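Local coordinates for hypothetical protein Atu2299 (Agrobacterium tumefaciens, PDB 2HLY), which is of unknown function but belongs to a family grouped with the papain-like (clan CA) peptidases, at residues F38-A43 with A54-G59; G59-N64 with L70-H75; N87-V92 with A98-A103. One frame throughout, in Å; residues are numbered along the deposited sequence.

The three contacts follow one another along the chain, interactions 1 and 3 near its centre and interaction 2 further out. Interactions 1 and 2 share Gly59, where the chain turns a corner from strand 54-58 into strand 60-65 of a second sheet; their centres lie about 16 Å apart. Interaction 3 is close to interaction 1, about 7 Å between centres, because strands 54-58 and 89-94 are sheet neighbours: Lys57 O lies 2.8 Å from Trp91 N. Interactions 2 and 3 have centres about 11 Å apart and meet where Tyr63 OH lies 2.6 Å from Asp100 OD2, a weak hydrogen bond. The His89-Asp100 pair of interaction 3 recalls clan CA peptidases, but no active site is established.

Interaction 1: F38-A43 with A54-G59; sequences FSTFGA and AVPKGG
Ala43 and Ala54 set the tight end of this contact. Their CA atoms are 5.0 Å apart, the methyl carbons Ala43 CB and Ala54 CB meet at 4.0 Å, and Ala54 CB also lies 3.6 Å from the carbonyl Ala43 O. With nothing larger than a methyl group between them, helix and strand approach closely. Pro56 lays its ring along the helix between Ala43 and Ser39, one turn apart: Pro56 CD touches Ala43 CB at 4.0 Å, while Pro56 CB rests near Ser39 O at 3.9 Å. Helix 31-50 packs along a four-stranded antiparallel sheet; segment 38-43 runs counter to the edge strand 54-58 at 172°, with the segment axes 7.5 Å apart. No hydrogen bond joins the two. In the conformer described, Ser39 OG bonds to Ser35 O of its own helix, and the Ser39 side chain touches Cys90 and Val92 of the next strand. Toward the partly exposed margin the fit is thinner. There the Thr40 side chain crosses Pro56 at about a right angle and brings Thr40 CG2 to 4.0 Å from Pro56 CG. A chi1 of 59° directs Thr40 CG2 to the strand and lets Thr40 OG1 bond to Met36 O. On the far side of the strand Val55 is exposed and Lys57 points away from the helix, its NZ in a salt bridge with Glu93.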
loop_
_atom_site.group_PDB
_atom_site.type_symbol
_atom_site.label_atom_id
_atom_site.label_comp_id
_atom_site.label_asym_id
_atom_site.label_seq_id
_atom_site.Cartn_x
_atom_site.Cartn_y
_atom_site.Cartn_z
ATOM N N PHE A 38 -1.691 -1.185 -4.195
ATOM C CA PHE A 38 -0.796 -1.461 -3.078
ATOM C C PHE A 38 -1.469 -2.326 -2.039
ATOM O O PHE A 38 -0.866 -3.250 -1.522
ATOM C CB PHE A 38 -0.265 -0.161 -2.442
ATOM C CG PHE A 38 0.865 0.461 -3.223
ATOM C CD1 PHE A 38 2.114 -0.148 -3.258
ATOM C CD2 PHE A 38 0.676 1.645 -3.923
ATOM C CE1 PHE A 38 3.164 0.409 -3.995
ATOM C CE2 PHE A 38 1.720 2.219 -4.660
ATOM C CZ PHE A 38 2.963 1.593 -4.695
ATOM N N SER A 39 -2.744 -2.072 -1.775
ATOM C CA SER A 39 -3.427 -2.797 -0.700
ATOM C C SER A 39 -3.859 -4.200 -1.081
ATOM O O SER A 39 -3.719 -5.140 -0.288
ATOM C CB SER A 39 -4.605 -1.987 -0.194
ATOM O OG SER A 39 -4.117 -0.792 0.378
ATOM N N THR A 40 -4.389 -4.356 -2.288
ATOM C CA THR A 40 -4.775 -5.713 -2.740
ATOM C C THR A 40 -3.569 -6.593 -3.080
ATOM O O THR A 40 -3.528 -7.774 -2.686
ATOM C CB THR A 40 -5.765 -5.695 -3.898
ATOM O OG1 THR A 40 -5.189 -5.005 -5.001
ATOM C CG2 THR A 40 -7.076 -5.009 -3.483
ATOM N N PHE A 41 -2.579 -6.039 -3.800
ATOM C CA PHE A 41 -1.377 -6.833 -4.106
ATOM C C PHE A 41 -0.578 -7.139 -2.827
ATOM O O PHE A 41 -0.034 -8.251 -2.667
ATOM C CB PHE A 41 -0.477 -6.121 -5.122
ATOM C CG PHE A 41 -0.997 -6.137 -6.543
ATOM C CD1 PHE A 41 -2.362 -6.165 -6.832
ATOM C CD2 PHE A 41 -0.095 -6.114 -7.600
ATOM C CE1 PHE A 41 -2.816 -6.169 -8.164
ATOM C CE2 PHE A 41 -0.541 -6.117 -8.912
ATOM C CZ PHE A 41 -1.910 -6.129 -9.189
ATOM N N GLY A 42 -0.477 -6.153 -1.927
ATOM C CA GLY A 42 0.173 -6.376 -0.626
ATOM C C GLY A 42 -0.505 -7.481 0.170
ATOM O O GLY A 42 0.151 -8.402 0.671
ATOM N N ALA A 43 -1.828 -7.402 0.269
ATOM C CA ALA A 43 -2.607 -8.432 0.952
ATOM C C ALA A 43 -2.377 -9.810 0.329
ATOM O O ALA A 43 -2.208 -10.800 1.045
ATOM C CB ALA A 43 -4.077 -8.072 0.938
ATOM N N ALA A 54 -5.063 -11.493 5.404
ATOM C CA ALA A 54 -4.749 -10.096 5.140
ATOM C C ALA A 54 -5.903 -9.593 4.313
ATOM O O ALA A 54 -6.263 -10.198 3.297
ATOM C CB ALA A 54 -3.454 -9.983 4.362
ATOM N N VAL A 55 -6.495 -8.495 4.761
ATOM C CA VAL A 55 -7.726 -7.990 4.157
ATOM C C VAL A 55 -7.478 -6.547 3.720
ATOM O O VAL A 55 -7.117 -5.716 4.544
ATOM C CB VAL A 55 -8.907 -8.025 5.176
ATOM C CG1 VAL A 55 -10.200 -7.533 4.536
ATOM C CG2 VAL A 55 -9.106 -9.453 5.745
ATOM N N PRO A 56 -7.672 -6.248 2.429
ATOM C CA PRO A 56 -7.630 -4.844 1.997
ATOM C C PRO A 56 -8.907 -4.166 2.450
ATOM O O PRO A 56 -9.991 -4.767 2.364
ATOM C CB PRO A 56 -7.578 -4.926 0.473
ATOM C CG PRO A 56 -8.065 -6.282 0.135
ATOM C CD PRO A 56 -7.961 -7.179 1.320
ATOM N N LYS A 57 -8.777 -2.940 2.950
ATOM C CA LYS A 57 -9.932 -2.143 3.370
ATOM C C LYS A 57 -9.740 -0.747 2.829
ATOM O O LYS A 57 -8.625 -0.366 2.480
ATOM C CB LYS A 57 -10.028 -2.114 4.889
ATOM C CG LYS A 57 -10.391 -3.464 5.452
ATOM C CD LYS A 57 -10.861 -3.330 6.858
ATOM C CE LYS A 57 -11.404 -4.630 7.361
ATOM N NZ LYS A 57 -11.701 -4.462 8.805
ATOM N N GLY A 58 -10.823 0.010 2.719
ATOM C CA GLY A 58 -10.724 1.386 2.241
ATOM C C GLY A 58 -11.741 2.282 2.915
ATOM O O GLY A 58 -12.700 1.806 3.511
ATOM N N GLY A 59 -11.483 3.582 2.844
ATOM C CA GLY A 59 -12.421 4.592 3.312
ATOM C C GLY A 59 -11.640 5.860 3.559
ATOM O O GLY A 59 -10.909 6.333 2.677
#

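Interaction 2: G59-N64 with L70-H75; sequences GLAAYN and LLFADH
Tyr63 and Phe72 meet edge against edge on one face of a beta hairpin, antiparallel strands 60-65 and 68-72. They stand diagonally across the strands, since Tyr63 pairs with Leu70 and Phe72 with Ala61, and the two side chains cross obliquely until Tyr63 CE2 lies 4.0 Å from Phe72 CE2. Both rings leave the backbone alike, with CG beside the backbone N and anti to the carbonyl carbon (chi1 -65° for Tyr63, -64° for Phe72). The small Ala61 lies on the same face, its CB 4.2 Å from Phe72 CD2. Beyond the hairpin, Phe72 stacks on the ring of His89, and the phenol oxygen of Tyr63 bonds to Tyr142 OH on strand 140-144. The reverse face carries Leu71 and Ala62, with Leu71 CD1 3.7 Å from Ala62 CB. At the end of the hairpin, Leu60 CD1 meets Ala73 CB at 3.7 Å. Tyr63 and Leu70 form a hydrogen-bonded pair, with a bond in each direction. In the Ala61-Phe72 pair the two bonds are unequal: Phe72 N to Ala61 O is 2.8 Å, but Ala61 N to Phe72 O stretches to a weak 3.3 Å. Phe72 O has a further partner in a water, 2.9 Å away, which also lies 2.8 Å from Gly59 O.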
loop_
_atom_site.group_PDB
_atom_site.type_symbol
_atom_site.label_atom_id
_atom_site.label_comp_id
_atom_site.label_asym_id
_atom_site.label_seq_id
_atom_site.Cartn_x
_atom_site.Cartn_y
_atom_site.Cartn_z
ATOM N N GLY A 59 -11.483 3.582 2.844
ATOM C CA GLY A 59 -12.421 4.592 3.312
ATOM C C GLY A 59 -11.640 5.860 3.559
ATOM O O GLY A 59 -10.909 6.333 2.677
ATOM N N LEU A 60 -11.806 6.395 4.763
ATOM C CA LEU A 60 -11.104 7.610 5.180
ATOM C C LEU A 60 -9.835 7.207 5.935
ATOM O O LEU A 60 -9.872 6.315 6.789
ATOM C CB LEU A 60 -12.019 8.456 6.083
ATOM C CG LEU A 60 -11.442 9.775 6.579
ATOM C CD1 LEU A 60 -12.544 10.826 6.715
ATOM C CD2 LEU A 60 -10.653 9.595 7.892
ATOM N N ALA A 61 -8.711 7.849 5.612
ATOM C CA ALA A 61 -7.447 7.551 6.306
ATOM C C ALA A 61 -6.693 8.843 6.573
ATOM O O ALA A 61 -6.718 9.765 5.750
ATOM C CB ALA A 61 -6.582 6.594 5.502
ATOM N N ALA A 62 -6.046 8.911 7.728
ATOM C CA ALA A 62 -5.246 10.089 8.083
ATOM C C ALA A 62 -4.019 9.645 8.841
ATOM O O ALA A 62 -4.097 8.711 9.629
ATOM C CB ALA A 62 -6.053 11.042 8.926
ATOM N N TYR A 63 -2.898 10.324 8.604
ATOM C CA TYR A 63 -1.632 9.975 9.238
ATOM C C TYR A 63 -0.935 11.229 9.720
ATOM O O TYR A 63 -0.961 12.247 9.023
ATOM C CB TYR A 63 -0.696 9.362 8.201
ATOM C CG TYR A 63 -1.148 8.050 7.639
ATOM C CD1 TYR A 63 -0.934 6.872 8.364
ATOM C CD2 TYR A 63 -1.741 7.970 6.365
ATOM C CE1 TYR A 63 -1.332 5.637 7.855
ATOM C CE2 TYR A 63 -2.148 6.728 5.847
ATOM C CZ TYR A 63 -1.929 5.575 6.601
ATOM O OH TYR A 63 -2.303 4.336 6.122
ATOM N N ASN A 64 -0.295 11.161 10.884
ATOM C CA ASN A 64 0.659 12.199 11.231
ATOM C C ASN A 64 2.026 11.685 10.809
ATOM O O ASN A 64 2.512 10.702 11.358
ATOM C CB ASN A 64 0.639 12.508 12.735
ATOM C CG ASN A 64 1.712 13.519 13.126
ATOM O OD1 ASN A 64 2.812 13.529 12.554
ATOM N ND2 ASN A 64 1.400 14.378 14.094
ATOM N N LEU A 70 -1.338 14.042 6.875
ATOM C CA LEU A 70 -1.806 13.703 5.541
ATOM C C LEU A 70 -3.226 13.149 5.665
ATOM O O LEU A 70 -3.452 12.195 6.410
ATOM C CB LEU A 70 -0.857 12.662 4.912
ATOM C CG LEU A 70 -1.219 12.077 3.545
ATOM C CD1 LEU A 70 -1.455 13.158 2.484
ATOM C CD2 LEU A 70 -0.100 11.117 3.127
ATOM N N LEU A 71 -4.173 13.758 4.954
ATOM C CA LEU A 71 -5.590 13.450 5.145
ATOM C C LEU A 71 -6.236 12.991 3.845
ATOM O O LEU A 71 -6.410 13.781 2.897
ATOM C CB LEU A 71 -6.334 14.657 5.761
ATOM C CG LEU A 71 -7.828 14.523 6.092
ATOM C CD1 LEU A 71 -8.132 13.291 6.914
ATOM C CD2 LEU A 71 -8.336 15.776 6.820
ATOM N N PHE A 72 -6.563 11.702 3.797
ATOM C CA PHE A 72 -7.263 11.136 2.657
ATOM C C PHE A 72 -8.756 11.231 2.921
ATOM O O PHE A 72 -9.388 10.301 3.437
ATOM C CB PHE A 72 -6.837 9.694 2.400
ATOM C CG PHE A 72 -5.393 9.538 2.026
ATOM C CD1 PHE A 72 -4.967 9.772 0.724
ATOM C CD2 PHE A 72 -4.470 9.108 2.961
ATOM C CE1 PHE A 72 -3.624 9.604 0.362
ATOM C CE2 PHE A 72 -3.106 8.926 2.602
ATOM C CZ PHE A 72 -2.695 9.176 1.294
ATOM N N ALA A 73 -9.304 12.389 2.568
ATOM C CA ALA A 73 -10.711 12.695 2.810
ATOM C C ALA A 73 -11.111 13.860 1.923
ATOM O O ALA A 73 -10.245 14.566 1.400
ATOM C CB ALA A 73 -10.919 13.066 4.272
ATOM N N ASP A 74 -12.423 14.050 1.772
ATOM C CA ASP A 74 -12.957 15.257 1.141
ATOM C C ASP A 74 -13.394 16.241 2.219
ATOM O O ASP A 74 -13.846 15.840 3.296
ATOM C CB ASP A 74 -14.161 14.915 0.253
ATOM C CG ASP A 74 -13.770 14.255 -1.068
ATOM O OD1 ASP A 74 -12.558 14.096 -1.349
ATOM O OD2 ASP A 74 -14.701 13.899 -1.823
ATOM N N HIS A 75 -13.249 17.532 1.940
ATOM C CA HIS A 75 -13.780 18.550 2.837
ATOM C C HIS A 75 -15.194 18.908 2.393
ATOM O O HIS A 75 -15.452 19.116 1.204
ATOM C CB HIS A 75 -12.896 19.794 2.845
ATOM C CG HIS A 75 -13.230 20.753 3.943
ATOM N ND1 HIS A 75 -14.042 21.850 3.750
ATOM C CD2 HIS A 75 -12.888 20.762 5.253
ATOM C CE1 HIS A 75 -14.176 22.501 4.893
ATOM N NE2 HIS A 75 -13.482 21.864 5.821
HETATM O O HOH W 1 -11.388 8.993 1.845
#

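Interaction 3: N87-V92 with A98-A103; sequences NFHCWV and AIDFMA
Asp100 and His89 join side chains across the beta hairpin of strands 89-94 and 97-100, the central pair of a four-stranded antiparallel sheet. The hairpin is strongly twisted: the axes of segments 89-92 and 98-100 are 126° apart. Val92 and Ile99 form a hydrogen-bonded pair, with Val92 N to Ile99 O and Ile99 N to Val92 O both at 2.9 Å; past this bridge the backbones part, and the side chains span the gap. From CB, the Asp100 side chain runs with CG anti to the backbone N; the side chain also packs on Phe106 and Phe120. CG lies in the plane of the His89 ring, beyond its edge. The carboxylate then divides its work. Asp100 OD2 receives His89 NE2 at 2.7 Å on its syn lone pair, and the bond is nearly straight, 170° at the hydrogen. OD2 sits practically in the imidazole plane, although ring and carboxylate planes differ by 40°. A weak hydrogen bond from Tyr63 OH also reaches OD2. Asp100 OD1 closes an Asx turn by accepting Met102 N at 3.0 Å, on its anti side, at the start of the type I turn Asp100 to Ala103. Met102 N and a water, both on OD1, should restrict the rotation of the carboxylate that faces His89. The extended Met102 makes a sulfur-aromatic contact at the imidazole edge, its SD 3.8 Å from His89 CE1. The arrangement recalls the His-Asp or His-Asn pair of clan CA enzymes; a catalytic role here is not established. The water that donates to OD1 stands 2.8 Å from Asp100 OD1 and 2.7 Å from Cys90 O.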
loop_
_atom_site.group_PDB
_atom_site.type_symbol
_atom_site.label_atom_id
_atom_site.label_comp_id
_atom_site.label_asym_id
_atom_site.label_seq_id
_atom_site.Cartn_x
_atom_site.Cartn_y
_atom_site.Cartn_z
ATOM N N ASN A 87 -9.442 11.127 -3.402
ATOM C CA ASN A 87 -9.030 11.140 -1.977
ATOM C C ASN A 87 -9.389 9.871 -1.202
ATOM O O ASN A 87 -9.011 9.739 -0.037
ATOM C CB ASN A 87 -9.584 12.358 -1.225
ATOM C CG ASN A 87 -8.956 13.656 -1.672
ATOM O OD1 ASN A 87 -7.772 13.702 -2.016
ATOM N ND2 ASN A 87 -9.741 14.724 -1.659
ATOM N N PHE A 88 -10.137 8.970 -1.830
ATOM C CA PHE A 88 -10.386 7.644 -1.257
ATOM C C PHE A 88 -9.047 6.925 -1.077
ATOM O O PHE A 88 -8.155 7.038 -1.923
ATOM C CB PHE A 88 -11.271 6.834 -2.191
ATOM C CG PHE A 88 -11.812 5.588 -1.568
ATOM C CD1 PHE A 88 -12.934 5.660 -0.757
ATOM C CD2 PHE A 88 -11.209 4.356 -1.794
ATOM C CE1 PHE A 88 -13.456 4.524 -0.172
ATOM C CE2 PHE A 88 -11.732 3.201 -1.202
ATOM C CZ PHE A 88 -12.848 3.304 -0.385
ATOM N N HIS A 89 -8.908 6.191 0.025
ATOM C CA HIS A 89 -7.650 5.505 0.307
ATOM C C HIS A 89 -7.860 4.098 0.852
ATOM O O HIS A 89 -8.809 3.861 1.596
ATOM C CB HIS A 89 -6.819 6.331 1.288
ATOM C CG HIS A 89 -5.403 5.871 1.411
ATOM N ND1 HIS A 89 -4.480 6.059 0.405
ATOM C CD2 HIS A 89 -4.753 5.230 2.411
ATOM C CE1 HIS A 89 -3.314 5.558 0.784
ATOM N NE2 HIS A 89 -3.455 5.053 1.998
ATOM N N CYS A 90 -6.984 3.167 0.454
ATOM C CA CYS A 90 -7.034 1.783 0.931
ATOM C C CYS A 90 -5.794 1.451 1.735
ATOM O O CYS A 90 -4.723 2.031 1.497
ATOM C CB CYS A 90 -7.090 0.811 -0.246
ATOM S SG CYS A 90 -8.599 0.942 -1.201
ATOM N N TRP A 91 -5.936 0.482 2.625
ATOM C CA TRP A 91 -4.816 -0.031 3.435
ATOM C C TRP A 91 -5.018 -1.540 3.627
ATOM O O TRP A 91 -5.974 -2.118 3.094
ATOM C CB TRP A 91 -4.767 0.689 4.780
ATOM C CG TRP A 91 -6.009 0.531 5.581
ATOM C CD1 TRP A 91 -6.277 -0.426 6.516
ATOM C CD2 TRP A 91 -7.174 1.369 5.520
ATOM N NE1 TRP A 91 -7.530 -0.239 7.043
ATOM C CE2 TRP A 91 -8.106 0.854 6.445
ATOM C CE3 TRP A 91 -7.509 2.510 4.781
ATOM C CZ2 TRP A 91 -9.361 1.439 6.651
ATOM C CZ3 TRP A 91 -8.762 3.089 4.975
ATOM C CH2 TRP A 91 -9.666 2.560 5.914
ATOM N N VAL A 92 -4.127 -2.181 4.387
ATOM C CA VAL A 92 -4.260 -3.610 4.663
ATOM C C VAL A 92 -4.371 -3.809 6.165
ATOM O O VAL A 92 -3.697 -3.117 6.935
ATOM C CB VAL A 92 -3.037 -4.390 4.135
ATOM C CG1 VAL A 92 -3.163 -5.872 4.467
ATOM C CG2 VAL A 92 -2.954 -4.225 2.634
ATOM N N ALA A 98 -1.928 -2.881 10.992
ATOM C CA ALA A 98 -2.271 -1.944 9.909
ATOM C C ALA A 98 -1.005 -1.763 9.088
ATOM O O ALA A 98 0.050 -1.354 9.617
ATOM C CB ALA A 98 -2.702 -0.606 10.483
ATOM N N ILE A 99 -1.101 -2.075 7.798
ATOM C CA ILE A 99 0.021 -1.915 6.903
ATOM C C ILE A 99 -0.422 -1.096 5.696
ATOM O O ILE A 99 -1.433 -1.408 5.061
ATOM C CB ILE A 99 0.588 -3.279 6.447
ATOM C CG1 ILE A 99 0.876 -4.151 7.681
ATOM C CG2 ILE A 99 1.881 -3.054 5.669
ATOM C CD1 ILE A 99 1.304 -5.567 7.399
ATOM N N ASP A 100 0.332 -0.041 5.399
ATOM C CA ASP A 100 0.037 0.750 4.209
ATOM C C ASP A 100 1.253 0.655 3.304
ATOM O O ASP A 100 2.240 1.376 3.489
ATOM C CB ASP A 100 -0.292 2.204 4.576
ATOM C CG ASP A 100 -0.886 2.968 3.421
ATOM O OD1 ASP A 100 -0.578 2.616 2.254
ATOM O OD2 ASP A 100 -1.684 3.905 3.678
ATOM N N PHE A 101 1.190 -0.250 2.334
ATOM C CA PHE A 101 2.337 -0.445 1.438
ATOM C C PHE A 101 2.588 0.742 0.509
ATOM O O PHE A 101 3.634 0.783 -0.132
ATOM C CB PHE A 101 2.170 -1.719 0.603
ATOM C CG PHE A 101 2.272 -2.968 1.406
ATOM C CD1 PHE A 101 3.508 -3.406 1.850
ATOM C CD2 PHE A 101 1.137 -3.730 1.688
ATOM C CE1 PHE A 101 3.609 -4.587 2.607
ATOM C CE2 PHE A 101 1.240 -4.912 2.438
ATOM C CZ PHE A 101 2.480 -5.344 2.875
ATOM N N MET A 102 1.634 1.679 0.423
ATOM C CA MET A 102 1.812 2.859 -0.412
ATOM C C MET A 102 2.668 3.919 0.277
ATOM O O MET A 102 3.074 4.881 -0.361
ATOM C CB MET A 102 0.453 3.480 -0.786
ATOM C CG MET A 102 0.560 4.535 -1.873
ATOM S SD MET A 102 -1.093 5.071 -2.308
ATOM C CE MET A 102 -0.723 6.610 -3.189
ATOM N N ALA A 103 2.915 3.765 1.583
ATOM C CA ALA A 103 3.505 4.866 2.344
ATOM C C ALA A 103 4.786 5.460 1.727
ATOM O O ALA A 103 4.968 6.693 1.760
ATOM C CB ALA A 103 3.712 4.483 3.829
HETATM O O HOH W 2 -2.321 1.619 0.266
#